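Local atomic coordinates of fatty acid biosynthesis transcriptional regulator (Streptococcus pneumoniae, PDB entry 6JBX), a protein that probably acts as a DNA-binding transcriptional repressor of the MarR family that represses fatty acid synthesis genes together with the co-repressor acyl-ACP. Residues 47-52 and 79-84. Sequence-based numbering, arbitrary orientation.
Sequences HTIDVI and NNLERK
L81 meets T48 and I49 in a small, buried contact, made through carbon atoms only, between helix 43-54 and helix 71-84, the latter being the recognition helix of the winged helix-turn-helix domain. The leucine fork divides the work. Its CD1 lies 3.6 Å from T48 CG2 and also touches T48 CB, while L81 CD2 sits 3.9 Å from I49 CD1 and rests along I49 CG1 as well. Leucine suits this place because its two methyls can serve two neighbours on the facing helix. The beta-branch of T48 gives L81 a methyl, CG2 being anti to the backbone N, while OG1 takes the position beside that N. The CB of I49 points along the flank of the contact, but its extended chain (chi2 -180°) brings CD1 to the leucine. I41 adds to the same core by touching both I49 and L81, and I110 of helix 105-125 packs on I49. By contrast, N79 and R83 reach DNA phosphates, whereas E82 bridges to R89 of strand 87-91. With no hydrogen bond between the two segments, carbon-to-carbon contact alone joins them, so the fit depends on shape, while polar groups of helix 71-84 are engaged on its other sides.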
# COMPACT_ATOMS: atom_id res chain seq x y z
N HIS A 47 6.51 10.16 -3.16
CA HIS A 47 5.40 10.80 -2.43
C HIS A 47 5.78 12.22 -2.00
O HIS A 47 4.97 13.11 -2.08
CB HIS A 47 4.95 9.98 -1.22
CG HIS A 47 4.29 8.69 -1.60
ND1 HIS A 47 4.29 7.61 -0.75
CD2 HIS A 47 3.69 8.30 -2.75
CE1 HIS A 47 3.69 6.60 -1.35
NE2 HIS A 47 3.32 7.00 -2.59
N THR A 48 7.00 12.41 -1.50
CA THR A 48 7.49 13.73 -1.12
C THR A 48 7.50 14.64 -2.35
O THR A 48 6.98 15.74 -2.31
CB THR A 48 8.85 13.66 -0.44
OG1 THR A 48 8.70 12.81 0.69
CG2 THR A 48 9.35 15.02 0.00
N ILE A 49 7.99 14.13 -3.48
CA ILE A 49 8.02 14.94 -4.69
C ILE A 49 6.60 15.39 -5.06
O ILE A 49 6.38 16.54 -5.50
CB ILE A 49 8.71 14.20 -5.85
CG1 ILE A 49 10.22 14.06 -5.58
CG2 ILE A 49 8.44 14.86 -7.18
CD1 ILE A 49 10.97 13.35 -6.66
N ASP A 50 5.65 14.49 -4.89
CA ASP A 50 4.24 14.69 -5.27
C ASP A 50 3.61 15.82 -4.45
O ASP A 50 2.99 16.71 -5.00
CB ASP A 50 3.48 13.37 -5.04
CG ASP A 50 2.09 13.36 -5.63
OD1 ASP A 50 1.95 13.79 -6.80
OD2 ASP A 50 1.16 12.96 -4.89
N VAL A 51 3.81 15.79 -3.15
CA VAL A 51 3.31 16.85 -2.30
C VAL A 51 3.87 18.20 -2.77
O VAL A 51 3.12 19.17 -2.94
CB VAL A 51 3.66 16.58 -0.82
CG1 VAL A 51 3.34 17.79 0.05
CG2 VAL A 51 2.96 15.34 -0.29
N ILE A 52 5.19 18.28 -2.98
CA ILE A 52 5.82 19.56 -3.33
C ILE A 52 5.32 20.01 -4.70
O ILE A 52 5.07 21.19 -4.92
CB ILE A 52 7.36 19.45 -3.27
CG1 ILE A 52 7.83 18.99 -1.89
CG2 ILE A 52 8.02 20.78 -3.67
CD1 ILE A 52 9.30 18.66 -1.81
N ASN A 79 16.77 16.20 2.25
CA ASN A 79 18.23 16.27 2.06
C ASN A 79 18.64 15.37 0.89
O ASN A 79 19.41 15.80 0.03
CB ASN A 79 19.02 15.85 3.31
CG ASN A 79 18.97 16.86 4.45
OD1 ASN A 79 18.49 17.98 4.26
ND2 ASN A 79 19.47 16.47 5.61
N ASN A 80 18.15 14.12 0.87
CA ASN A 80 18.44 13.19 -0.26
C ASN A 80 17.92 13.77 -1.58
O ASN A 80 18.55 13.65 -2.63
CB ASN A 80 17.88 11.78 -0.01
CG ASN A 80 18.54 11.10 1.17
OD1 ASN A 80 19.69 11.39 1.51
ND2 ASN A 80 17.81 10.22 1.85
N LEU A 81 16.75 14.37 -1.56
CA LEU A 81 16.12 14.81 -2.81
C LEU A 81 16.85 16.08 -3.30
O LEU A 81 17.04 16.26 -4.47
CB LEU A 81 14.63 15.10 -2.57
CG LEU A 81 13.69 13.89 -2.47
CD1 LEU A 81 12.28 14.32 -2.03
CD2 LEU A 81 13.61 13.16 -3.80
N GLU A 82 17.28 16.94 -2.39
CA GLU A 82 18.04 18.14 -2.80
C GLU A 82 19.39 17.68 -3.35
O GLU A 82 19.74 18.07 -4.40
CB GLU A 82 18.23 19.14 -1.65
CG GLU A 82 18.80 20.49 -2.09
CD GLU A 82 18.56 21.68 -1.16
OE1 GLU A 82 18.58 21.47 0.10
OE2 GLU A 82 18.32 22.81 -1.68
N ARG A 83 20.09 16.80 -2.64
CA ARG A 83 21.36 16.25 -3.12
C ARG A 83 21.18 15.65 -4.52
O ARG A 83 22.08 15.82 -5.37
CB ARG A 83 21.87 15.17 -2.15
CG ARG A 83 23.06 14.36 -2.68
CD ARG A 83 23.61 13.32 -1.71
NE ARG A 83 22.60 12.36 -1.24
CZ ARG A 83 22.21 11.28 -1.92
NH1 ARG A 83 22.76 11.00 -3.09
NH2 ARG A 83 21.28 10.48 -1.42
N LYS A 84 20.08 14.93 -4.78
CA LYS A 84 19.93 14.25 -6.05
C LYS A 84 19.38 15.20 -7.12
O LYS A 84 19.27 14.79 -8.22
CB LYS A 84 19.05 13.01 -5.89
CG LYS A 84 19.73 11.87 -5.14
CD LYS A 84 19.01 10.55 -5.18
CE LYS A 84 18.07 10.41 -4.00
NZ LYS A 84 17.46 9.07 -3.94